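Local coordinates for hydrogenase 2 maturation peptidase (Thaumarchaeota archaeon SCGC AB-539-E09, PDB 5TTX), which probably cleaves a C-terminal peptide from the large subunit of a nickel-iron hydrogenase as a maturation step, at residues P27-V30 with D31-S35; S37-D40 with Y41-A44; R45-T49 with A50-V54; K114-G117 with V118-G121. All blocks are in the same frame, centred on the assembly; numbering follows the deposited sequence. Where two conformers were deposited one is given.

Contact 1: residues P27-V30 with D31-S35; sequences PRVV and DLLSS
V30 and S34 meet twice at one acceptor. The S34 amide donates to V30 O at 2.7 Å along a nearly straight N-H path (173°), and S34 OG donates to the same oxygen at 3.2 Å from above the carbonyl plane. The hydroxyl gets there because chi1 of S34 (-69°) lays OG beside its own backbone N, so that it leans back over the preceding turn. Three further i to i+4 bonds, D31 N to P27 O, L32 N to R28 O and L33 N to V29 O, identify the stretch as the last turns of alpha-helix 25-34, the crossover helix of a beta-alpha-beta unit between parallel strands 10-15 and 42-48. On its inward side, V29 CG1 and L33 CD1 lie side by side at 3.9 Å. V30 and L33 rest on A44 of strand 42-48, whereas V29 and L32 face helix 141-158. The polar side carries R28 and D31, whose guanidinium and carboxylate planes are only 10° apart. Their nearest charged atoms, R28 NE and D31 OD2, remain 4.4 Å apart, too far for a salt bridge, and the closest approach of the two side chains is R28 CD to D31 OD2 at 3.7 Å. The carboxylate is instead held by R18, which forms a salt bridge with D31 OD1.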
ATOM      1  N   PRO A  27      21.088  28.440 -31.923  1.00 30.54           N
ATOM      2  CA  PRO A  27      22.387  28.994 -31.494  1.00 22.99           C
ATOM      3  C   PRO A  27      22.639  30.392 -32.004  1.00 32.93           C
ATOM      4  O   PRO A  27      23.308  31.184 -31.319  1.00 32.87           O
ATOM      5  CB  PRO A  27      23.402  28.000 -32.078  1.00 26.96           C
ATOM      6  CG  PRO A  27      22.639  26.658 -32.132  1.00 23.74           C
ATOM      7  CD  PRO A  27      21.198  27.056 -32.439  1.00 23.32           C
ATOM      8  N   ARG A  28      22.131  30.727 -33.195  1.00 30.89           N
ATOM      9  CA  ARG A  28      22.345  32.068 -33.721  1.00 33.62           C
ATOM     10  C   ARG A  28      21.494  33.108 -32.978  1.00 35.77           C
ATOM     11  O   ARG A  28      21.906  34.264 -32.863  1.00 35.21           O
ATOM     12  CB  ARG A  28      22.079  32.086 -35.226  1.00 23.88           C
ATOM     13  CG  ARG A  28      23.196  31.421 -36.082  1.00 30.33           C
ATOM     14  CD  ARG A  28      24.461  32.303 -36.203  1.00 28.88           C
ATOM     15  NE  ARG A  28      24.110  33.569 -36.818  1.00 28.20           N
ATOM     16  CZ  ARG A  28      24.177  33.806 -38.126  1.00 31.73           C
ATOM     17  NH1 ARG A  28      24.614  32.860 -38.968  1.00 26.84           N
ATOM     18  NH2 ARG A  28      23.799  34.986 -38.592  1.00 27.23           N
ATOM     19  N   VAL A  29      20.323  32.720 -32.458  1.00 31.74           N
ATOM     20  CA  VAL A  29      19.578  33.625 -31.586  1.00 30.91           C
ATOM     21  C   VAL A  29      20.352  33.857 -30.296  1.00 33.95           C
ATOM     22  O   VAL A  29      20.442  34.986 -29.802  1.00 42.96           O
ATOM     23  CB  VAL A  29      18.164  33.085 -31.289  1.00 30.43           C
ATOM     24  CG1 VAL A  29      17.503  33.950 -30.175  1.00 24.68           C
ATOM     25  CG2 VAL A  29      17.287  33.069 -32.559  1.00 22.53           C
ATOM     26  N   VAL A  30      20.937  32.799 -29.737  1.00 32.44           N
ATOM     27  CA  VAL A  30      21.767  32.976 -28.548  1.00 34.33           C
ATOM     28  C   VAL A  30      22.890  33.971 -28.819  1.00 39.43           C
ATOM     29  O   VAL A  30      23.193  34.818 -27.970  1.00 40.98           O
ATOM     30  CB  VAL A  30      22.304  31.617 -28.066  1.00 32.19           C
ATOM     31  CG1 VAL A  30      23.345  31.801 -26.949  1.00 35.06           C
ATOM     32  CG2 VAL A  30      21.135  30.774 -27.582  1.00 31.51           C
ATOM     33  N   ASP A  31      23.516  33.898 -30.009  1.00 33.67           N
ATOM     34  CA  ASP A  31      24.543  34.875 -30.366  1.00 31.97           C
ATOM     35  C   ASP A  31      24.002  36.295 -30.286  1.00 35.06           C
ATOM     36  O   ASP A  31      24.665  37.187 -29.747  1.00 40.77           O
ATOM     37  CB  ASP A  31      25.080  34.630 -31.778  1.00 37.53           C
ATOM     38  CG  ASP A  31      25.848  33.336 -31.908  1.00 40.26           C
ATOM     39  OD1 ASP A  31      26.056  32.643 -30.885  1.00 44.29           O
ATOM     40  OD2 ASP A  31      26.248  33.022 -33.049  1.00 39.31           O
ATOM     41  N   LEU A  32      22.801  36.529 -30.824  1.00 37.26           N
ATOM     42  CA  LEU A  32      22.218  37.865 -30.734  1.00 39.16           C
ATOM     43  C   LEU A  32      22.010  38.275 -29.284  1.00 34.55           C
ATOM     44  O   LEU A  32      22.390  39.382 -28.884  1.00 50.56           O
ATOM     45  CB  LEU A  32      20.904  37.928 -31.506  1.00 35.63           C
ATOM     46  CG  LEU A  32      21.034  37.854 -33.026  1.00 34.43           C
ATOM     47  CD1 LEU A  32      19.639  37.844 -33.652  1.00 30.65           C
ATOM     48  CD2 LEU A  32      21.886  39.049 -33.579  1.00 29.54           C
ATOM     49  N   LEU A  33      21.427  37.385 -28.476  1.00 39.19           N
ATOM     50  CA  LEU A  33      21.151  37.701 -27.071  1.00 38.10           C
ATOM     51  C   LEU A  33      22.437  37.949 -26.289  1.00 42.51           C
ATOM     52  O   LEU A  33      22.539  38.924 -25.538  1.00 47.70           O
ATOM     53  CB  LEU A  33      20.341  36.573 -26.437  1.00 31.03           C
ATOM     54  CG  LEU A  33      18.925  36.455 -26.994  1.00 34.77           C
ATOM     55  CD1 LEU A  33      18.268  35.181 -26.509  1.00 31.86           C
ATOM     56  CD2 LEU A  33      18.100  37.675 -26.576  1.00 33.54           C
ATOM     57  N   SER A  34      23.442  37.086 -26.469  1.00 44.25           N
ATOM     58  CA  SER A  34      24.730  37.276 -25.805  1.00 43.34           C
ATOM     59  C   SER A  34      25.382  38.605 -26.140  1.00 41.01           C
ATOM     60  O   SER A  34      26.239  39.060 -25.380  1.00 52.34           O
ATOM     61  CB  SER A  34      25.705  36.157 -26.168  1.00 41.51           C
ATOM     62  OG  SER A  34      25.283  34.923 -25.592  1.00 57.01           O
ATOM     63  N   SER A  35      25.039  39.235 -27.254  1.00 47.86           N
ATOM     64  CA  SER A  35      25.660  40.516 -27.540  1.00 49.85           C
ATOM     65  C   SER A  35      24.818  41.695 -27.064  1.00 49.34           C
ATOM     66  O   SER A  35      25.263  42.834 -27.171  1.00 52.96           O
ATOM     67  CB  SER A  35      25.980  40.652 -29.038  1.00 58.21           C
ATOM     68  OG  SER A  35      24.848  41.036 -29.796  1.00 71.52           O
TER

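Contact 2: residues S37-D40 with Y41-A44; sequences SLPD and YVDA
P39 and Y41 lie side by side and point the same way, the proline ring drawn up against one flank of the phenol ring. P39 CB comes to 3.4 Å from Y41 CE2, and P39 CG follows at 3.8 Å from the same atom; the approach is oblique to the aromatic plane. Y41 reaches this position with CG set between its backbone N and carbonyl carbon (chi1 71°). L38 and V42 meet at a slant instead, through L38 CD1 and V42 CG1 at 4.1 Å. The type I beta turn from P39 to V42 holds P39 beside Y41 and brings V42 back near L38, the residue just before it; V42 N closes it on P39 O at 3.1 Å, 49° out of the carbonyl plane. The turn leads from helix 25-34 into strand 42-48, outermost in this chain's sheet; Y41, just ahead of it, bonds through its backbone to R9 and V10, and D43 to V10 and V12. L38 also packs on L33 of the helix. Water 1 lies 2.8 Å from D40 O and 2.8 Å from V42 O. The side-chain touches between P39 and Y41 and between L38 and V42 are thus apolar, while the turn's carbonyls meet an amide (P39 O) and a water (D40 O, V42 O); D43 OD1 is hydrogen-bonded to Y61 OH.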
ATOM      1  N   SER A  37      22.649  43.474 -23.742  1.00 48.41           N
ATOM      2  CA  SER A  37      23.045  43.636 -22.348  1.00 68.49           C
ATOM      3  C   SER A  37      21.876  43.141 -21.513  1.00 59.09           C
ATOM      4  O   SER A  37      20.988  43.908 -21.143  1.00 68.24           O
ATOM      5  CB  SER A  37      23.418  45.089 -22.035  1.00 53.13           C
ATOM      6  OG  SER A  37      24.323  45.593 -23.008  1.00 59.95           O
ATOM      7  N   LEU A  38      21.873  41.933 -21.268  1.00 57.82           N
ATOM      8  CA  LEU A  38      20.839  41.212 -20.552  1.00 52.32           C
ATOM      9  C   LEU A  38      21.164  41.129 -19.065  1.00 54.09           C
ATOM     10  O   LEU A  38      22.338  41.055 -18.680  1.00 56.25           O
ATOM     11  CB  LEU A  38      20.691  39.810 -21.114  1.00 52.62           C
ATOM     12  CG  LEU A  38      20.074  39.736 -22.509  1.00 59.72           C
ATOM     13  CD1 LEU A  38      19.896  38.285 -22.925  1.00 55.17           C
ATOM     14  CD2 LEU A  38      18.748  40.472 -22.556  1.00 58.31           C
ATOM     15  N   PRO A  39      20.136  41.144 -18.221  1.00 47.36           N
ATOM     16  CA  PRO A  39      20.363  40.971 -16.780  1.00 46.53           C
ATOM     17  C   PRO A  39      21.147  39.697 -16.493  1.00 46.79           C
ATOM     18  O   PRO A  39      21.030  38.693 -17.211  1.00 45.28           O
ATOM     19  CB  PRO A  39      18.946  40.895 -16.202  1.00 51.40           C
ATOM     20  CG  PRO A  39      18.036  41.408 -17.283  1.00 55.17           C
ATOM     21  CD  PRO A  39      18.709  41.164 -18.581  1.00 46.85           C
ATOM     22  N   ASP A  40      21.954  39.749 -15.427  1.00 44.68           N
ATOM     23  CA  ASP A  40      22.794  38.614 -15.047  1.00 49.89           C
ATOM     24  C   ASP A  40      21.987  37.343 -14.841  1.00 48.79           C
ATOM     25  O   ASP A  40      22.512  36.238 -15.042  1.00 52.41           O
ATOM     26  CB  ASP A  40      23.573  38.924 -13.766  1.00 61.34           C
ATOM     27  CG  ASP A  40      24.840  39.716 -14.026  1.00 81.74           C
ATOM     28  OD1 ASP A  40      25.205  40.544 -13.163  1.00 93.35           O
ATOM     29  OD2 ASP A  40      25.469  39.519 -15.093  1.00 86.41           O
ATOM     30  N   TYR A  41      20.715  37.464 -14.447  1.00 45.42           N
ATOM     31  CA  TYR A  41      19.966  36.261 -14.106  1.00 48.90           C
ATOM     32  C   TYR A  41      19.536  35.470 -15.344  1.00 47.28           C
ATOM     33  O   TYR A  41      19.139  34.306 -15.215  1.00 42.97           O
ATOM     34  CB  TYR A  41      18.769  36.624 -13.204  1.00 36.39           C
ATOM     35  CG  TYR A  41      17.660  37.369 -13.900  1.00 35.28           C
ATOM     36  CD1 TYR A  41      16.736  36.686 -14.697  1.00 35.79           C
ATOM     37  CD2 TYR A  41      17.517  38.740 -13.761  1.00 36.73           C
ATOM     38  CE1 TYR A  41      15.731  37.355 -15.371  1.00 39.29           C
ATOM     39  CE2 TYR A  41      16.477  39.414 -14.397  1.00 37.47           C
ATOM     40  CZ  TYR A  41      15.602  38.707 -15.210  1.00 40.01           C
ATOM     41  OH  TYR A  41      14.585  39.347 -15.865  1.00 43.64           O
ATOM     42  N   VAL A  42      19.625  36.054 -16.531  1.00 42.00           N
ATOM     43  CA  VAL A  42      19.348  35.344 -17.771  1.00 42.55           C
ATOM     44  C   VAL A  42      20.612  34.624 -18.227  1.00 42.28           C
ATOM     45  O   VAL A  42      21.675  35.239 -18.341  1.00 34.92           O
ATOM     46  CB  VAL A  42      18.860  36.319 -18.852  1.00 43.18           C
ATOM     47  CG1 VAL A  42      18.641  35.581 -20.173  1.00 36.53           C
ATOM     48  CG2 VAL A  42      17.594  36.983 -18.389  1.00 31.56           C
ATOM     49  N   ASP A  43      20.507  33.318 -18.481  1.00 33.41           N
ATOM     50  CA  ASP A  43      21.567  32.566 -19.150  1.00 36.77           C
ATOM     51  C   ASP A  43      21.114  32.264 -20.572  1.00 32.48           C
ATOM     52  O   ASP A  43      20.209  31.447 -20.776  1.00 37.30           O
ATOM     53  CB  ASP A  43      21.881  31.255 -18.437  1.00 43.99           C
ATOM     54  CG  ASP A  43      22.786  31.429 -17.273  1.00 60.08           C
ATOM     55  OD1 ASP A  43      23.184  30.385 -16.721  1.00 61.36           O
ATOM     56  OD2 ASP A  43      23.084  32.591 -16.893  1.00 71.55           O
ATOM     57  N   ALA A  44      21.731  32.919 -21.550  1.00 33.93           N
ATOM     58  CA  ALA A  44      21.552  32.580 -22.962  1.00 36.42           C
ATOM     59  C   ALA A  44      22.644  31.584 -23.323  1.00 33.57           C
ATOM     60  O   ALA A  44      23.812  31.945 -23.365  1.00 40.53           O
ATOM     61  CB  ALA A  44      21.639  33.825 -23.842  1.00 30.74           C
TER
HETATM   62  O   HOH W   1      24.173  35.486 -17.191  1.00 52.92           O

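Contact 3: residues R45-T49 with A50-V54; sequences RDIGT and AGITV
R45 leaves the backbone with chi1 off a staggered position (-98°), runs straight at chi2 and bends at chi3 (59°), which turns its guanidinium across I52. I52 answers with CG1 anti to its backbone N, and the two side chains cross at about a right angle. R45 NH1 lies 3.3 Å from I52 CD1, approaching obliquely to the guanidinium plane. The polar end of R45 is held from outside, NH2 making a salt bridge to D57 and a hydrogen bond to Y61 OH. I47 adds apolar cover, CD1 at 4.3 Å from I52 CD1 and CG2 at 3.6 Å from G51 O. Between these groups the chain reverses in a type II' beta turn from I47 to A50 as strand 42-48 ends, with G48 supplying the positive phi of its second position. A50 N closes the turn on I47 O at 3.2 Å. Water 2 spans the bend, giving a proton to G48 O at 2.8 Å and accepting one from G51 N at 2.8 Å. From A50 onward the chain runs against a second subunit: A50 O accepts from H102 NE2 of that subunit, I52 packs on its M99, and V54 N bonds to its E103.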
ATOM      1  N   ARG A  45      22.279  30.325 -23.548  1.00 30.75           N
ATOM      2  CA  ARG A  45      23.268  29.258 -23.654  1.00 33.90           C
ATOM      3  C   ARG A  45      23.117  28.535 -24.987  1.00 34.51           C
ATOM      4  O   ARG A  45      22.010  28.124 -25.370  1.00 33.46           O
ATOM      5  CB  ARG A  45      23.148  28.274 -22.478  1.00 38.59           C
ATOM      6  CG  ARG A  45      24.164  28.553 -21.353  1.00 49.70           C
ATOM      7  CD  ARG A  45      23.969  27.679 -20.097  1.00 55.25           C
ATOM      8  NE  ARG A  45      24.070  26.237 -20.358  1.00 59.84           N
ATOM      9  CZ  ARG A  45      23.674  25.291 -19.505  1.00 63.19           C
ATOM     10  NH1 ARG A  45      23.801  24.005 -19.816  1.00 67.67           N
ATOM     11  NH2 ARG A  45      23.144  25.629 -18.336  1.00 56.69           N
ATOM     12  N   ASP A  46      24.234  28.387 -25.681  1.00 36.76           N
ATOM     13  CA  ASP A  46      24.287  27.688 -26.964  1.00 35.74           C
ATOM     14  C   ASP A  46      24.473  26.201 -26.673  1.00 32.69           C
ATOM     15  O   ASP A  46      25.587  25.731 -26.428  1.00 37.92           O
ATOM     16  CB  ASP A  46      25.418  28.268 -27.810  1.00 32.62           C
ATOM     17  CG  ASP A  46      25.671  27.492 -29.085  1.00 38.89           C
ATOM     18  OD1 ASP A  46      24.887  26.579 -29.434  1.00 43.13           O
ATOM     19  OD2 ASP A  46      26.673  27.814 -29.750  1.00 39.52           O
ATOM     20  N   ILE A  47      23.372  25.460 -26.688  1.00 34.76           N
ATOM     21  CA  ILE A  47      23.407  24.029 -26.396  1.00 35.23           C
ATOM     22  C   ILE A  47      23.866  23.215 -27.606  1.00 42.92           C
ATOM     23  O   ILE A  47      24.391  22.101 -27.441  1.00 39.62           O
ATOM     24  CB  ILE A  47      22.007  23.635 -25.896  1.00 41.33           C
ATOM     25  CG1 ILE A  47      21.676  24.445 -24.638  1.00 47.88           C
ATOM     26  CG2 ILE A  47      21.886  22.154 -25.608  1.00 40.69           C
ATOM     27  CD1 ILE A  47      22.551  24.118 -23.449  1.00 42.09           C
ATOM     28  N   GLY A  48      23.693  23.747 -28.818  1.00 35.98           N
ATOM     29  CA  GLY A  48      24.122  23.030 -30.005  1.00 30.04           C
ATOM     30  C   GLY A  48      23.397  21.704 -30.150  1.00 34.20           C
ATOM     31  O   GLY A  48      22.167  21.629 -30.065  1.00 37.87           O
ATOM     32  N   THR A  49      24.181  20.648 -30.351  1.00 34.45           N
ATOM     33  CA  THR A  49      23.714  19.267 -30.467  1.00 37.97           C
ATOM     34  C   THR A  49      24.083  18.435 -29.252  1.00 40.41           C
ATOM     35  O   THR A  49      23.919  17.212 -29.275  1.00 48.40           O
ATOM     36  CB  THR A  49      24.333  18.596 -31.700  1.00 40.36           C
ATOM     37  OG1 THR A  49      25.761  18.734 -31.626  1.00 42.89           O
ATOM     38  CG2 THR A  49      23.836  19.224 -32.976  1.00 43.66           C
ATOM     39  N   ALA A  50      24.639  19.057 -28.217  1.00 41.39           N
ATOM     40  CA  ALA A  50      25.179  18.321 -27.084  1.00 44.90           C
ATOM     41  C   ALA A  50      24.141  18.006 -26.006  1.00 39.02           C
ATOM     42  O   ALA A  50      24.473  17.292 -25.055  1.00 43.53           O
ATOM     43  CB  ALA A  50      26.346  19.111 -26.465  1.00 38.11           C
ATOM     44  N   GLY A  51      22.910  18.523 -26.123  1.00 33.09           N
ATOM     45  CA  GLY A  51      21.877  18.336 -25.106  1.00 36.08           C
ATOM     46  C   GLY A  51      22.228  18.969 -23.764  1.00 44.25           C
ATOM     47  O   GLY A  51      23.313  19.501 -23.551  1.00 47.13           O
ATOM     48  N   ILE A  52      21.297  18.875 -22.827  1.00 49.39           N
ATOM     49  CA  ILE A  52      21.506  19.441 -21.499  1.00 47.87           C
ATOM     50  C   ILE A  52      21.085  18.427 -20.445  1.00 46.26           C
ATOM     51  O   ILE A  52      20.107  17.697 -20.632  1.00 53.04           O
ATOM     52  CB  ILE A  52      20.740  20.769 -21.337  1.00 43.46           C
ATOM     53  CG1 ILE A  52      20.901  21.313 -19.914  1.00 50.77           C
ATOM     54  CG2 ILE A  52      19.306  20.601 -21.769  1.00 38.99           C
ATOM     55  CD1 ILE A  52      20.730  22.831 -19.799  1.00 46.60           C
ATOM     56  N   THR A  53      21.856  18.352 -19.360  1.00 39.19           N
ATOM     57  CA  THR A  53      21.491  17.551 -18.200  1.00 53.66           C
ATOM     58  C   THR A  53      20.437  18.260 -17.338  1.00 62.23           C
ATOM     59  O   THR A  53      20.519  19.468 -17.083  1.00 62.22           O
ATOM     60  CB  THR A  53      22.729  17.253 -17.356  1.00 55.90           C
ATOM     61  OG1 THR A  53      23.751  16.705 -18.193  1.00 65.59           O
ATOM     62  CG2 THR A  53      22.409  16.258 -16.229  1.00 49.03           C
ATOM     63  N   VAL A  54      19.449  17.490 -16.884  1.00 60.73           N
ATOM     64  CA  VAL A  54      18.425  18.010 -15.981  1.00 59.28           C
ATOM     65  C   VAL A  54      18.977  18.151 -14.564  1.00 58.69           C
ATOM     66  O   VAL A  54      18.949  19.241 -13.974  1.00 64.92           O
ATOM     67  CB  VAL A  54      17.168  17.111 -16.018  1.00 58.39           C
ATOM     68  CG1 VAL A  54      16.128  17.560 -14.979  1.00 46.74           C
ATOM     69  CG2 VAL A  54      16.557  17.114 -17.420  1.00 57.85           C
TER
HETATM   70  O   HOH W   2      21.334  19.981 -27.987  1.00 38.48           O

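Contact 4: residues K114-G117 with V118-G121; sequences KSIG and VLPG
V118 and L119 fold back on the end of helix 107-116 through a type I beta turn from I116 to L119, which leads the chain towards strand 122-128. The closely fitted part lies at V118. Its amide donates to S115 O at 3.1 Å along a nearly linear N-H path (169°), although from 44° outside the carbonyl plane. Its CG2 reaches the same oxygen at 3.2 Å, and V118 chi1 of -61° explains this by setting that methyl between the backbone N and the carbonyl carbon. The next bond is slacker: L119 N to I116 O, at 3.3 Å, is weak. On the buried side I116 and L119 lean across each other at a slant, and both also pack on V86 of helix 86-98. L119 and V118 touch V54 of helix 54-58 as well, while a second subunit adds L96 against I116 and M99 against L119. G117, by contrast, lies on the solvent side of the turn, and K114 is likewise exposed, with its CB directed away from 118-121 and its side chain packing on E138 of a third subunit. Within the apolar part, the closest approach of I116 to L119 is between their two CD1 methyls, 4.1 Å apart.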
ATOM      1  N   LYS A 114      11.260  11.124 -12.406  1.00 45.70           N
ATOM      2  CA  LYS A 114      12.290  11.802 -11.620  1.00 50.14           C
ATOM      3  C   LYS A 114      12.897  12.970 -12.393  1.00 56.91           C
ATOM      4  O   LYS A 114      13.169  14.032 -11.819  1.00 61.47           O
ATOM      5  CB  LYS A 114      13.377  10.823 -11.199  1.00 58.50           C
ATOM      6  CG  LYS A 114      14.453  11.446 -10.322  1.00 70.74           C
ATOM      7  CD  LYS A 114      15.430  10.386  -9.808  1.00 85.29           C
ATOM      8  CE  LYS A 114      16.024   9.554 -10.953  1.00 87.56           C
ATOM      9  NZ  LYS A 114      16.555   8.235 -10.493  1.00 86.06           N
ATOM     10  N   SER A 115      13.097  12.802 -13.703  1.00 44.01           N
ATOM     11  CA  SER A 115      13.533  13.921 -14.526  1.00 54.41           C
ATOM     12  C   SER A 115      12.450  14.997 -14.608  1.00 63.13           C
ATOM     13  O   SER A 115      12.668  16.155 -14.227  1.00 63.34           O
ATOM     14  CB  SER A 115      13.906  13.416 -15.916  1.00 51.54           C
ATOM     15  OG  SER A 115      14.710  12.243 -15.814  1.00 66.10           O
ATOM     16  N   ILE A 116      11.270  14.620 -15.107  1.00 59.41           N
ATOM     17  CA  ILE A 116      10.186  15.569 -15.359  1.00 55.66           C
ATOM     18  C   ILE A 116       9.851  16.367 -14.100  1.00 60.78           C
ATOM     19  O   ILE A 116       9.551  17.564 -14.166  1.00 63.00           O
ATOM     20  CB  ILE A 116       8.961  14.804 -15.906  1.00 51.56           C
ATOM     21  CG1 ILE A 116       9.345  14.061 -17.174  1.00 54.62           C
ATOM     22  CG2 ILE A 116       7.834  15.716 -16.242  1.00 50.15           C
ATOM     23  CD1 ILE A 116       9.854  14.975 -18.259  1.00 49.61           C
ATOM     24  N   GLY A 117       9.929  15.723 -12.933  1.00 65.19           N
ATOM     25  CA  GLY A 117       9.536  16.342 -11.675  1.00 58.77           C
ATOM     26  C   GLY A 117      10.347  17.563 -11.263  1.00 64.52           C
ATOM     27  O   GLY A 117       9.901  18.317 -10.384  1.00 61.55           O
ATOM     28  N   VAL A 118      11.520  17.781 -11.864  1.00 59.50           N
ATOM     29  CA  VAL A 118      12.365  18.916 -11.508  1.00 57.90           C
ATOM     30  C   VAL A 118      12.539  19.923 -12.637  1.00 63.56           C
ATOM     31  O   VAL A 118      13.124  20.991 -12.397  1.00 70.49           O
ATOM     32  CB  VAL A 118      13.750  18.465 -10.996  1.00 59.41           C
ATOM     33  CG1 VAL A 118      13.626  17.617  -9.734  1.00 57.65           C
ATOM     34  CG2 VAL A 118      14.481  17.724 -12.070  1.00 58.25           C
ATOM     35  N   LEU A 119      12.075  19.634 -13.858  1.00 57.11           N
ATOM     36  CA  LEU A 119      11.980  20.679 -14.870  1.00 48.37           C
ATOM     37  C   LEU A 119      11.165  21.836 -14.300  1.00 50.94           C
ATOM     38  O   LEU A 119      10.328  21.617 -13.424  1.00 56.62           O
ATOM     39  CB  LEU A 119      11.299  20.175 -16.145  1.00 40.47           C
ATOM     40  CG  LEU A 119      11.915  19.067 -17.004  1.00 49.90           C
ATOM     41  CD1 LEU A 119      11.130  18.874 -18.338  1.00 39.12           C
ATOM     42  CD2 LEU A 119      13.391  19.328 -17.262  1.00 38.06           C
ATOM     43  N   PRO A 120      11.515  23.073 -14.628  0.50 53.03           N
ATOM     44  CA  PRO A 120      10.751  24.208 -14.116  0.50 51.61           C
ATOM     45  C   PRO A 120       9.389  24.272 -14.775  0.50 51.37           C
ATOM     46  O   PRO A 120       9.215  23.874 -15.929  0.50 50.91           O
ATOM     47  CB  PRO A 120      11.613  25.421 -14.490  0.50 51.86           C
ATOM     48  CG  PRO A 120      12.546  24.932 -15.545  0.50 50.49           C
ATOM     49  CD  PRO A 120      12.777  23.487 -15.268  0.50 50.89           C
ATOM     50  N   GLY A 121       8.413  24.771 -14.013  0.50 52.19           N
ATOM     51  CA  GLY A 121       7.042  24.853 -14.485  0.50 51.09           C
ATOM     52  C   GLY A 121       6.835  25.781 -15.664  0.50 49.44           C
ATOM     53  O   GLY A 121       5.812  25.669 -16.349  0.50 47.89           O
TER

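From the N terminus the contacts come in series, each complete before the next begins; contact 1 lies within one helix, and contacts 2, 3 and 4 each close a beta turn; none nests or crosses. Contact 1 forms the end of helix 25-34, contact 2 turns the chain into strand 42-48, and contact 3 takes it out of that strand towards helix 54-58. Contacts 1 and 2 touch through L33 and A44, and contact 1 also reaches contact 3 where V30 and P27 meet R45 and D46, so the crossover helix is tied along its strand. Contact 4 lies across the chain's centre from contact 1, about 26 Å between centres. It joins contact 3 through V54, whose CG1 is 3.3 Å from V118 CG2, and both touch the second subunit.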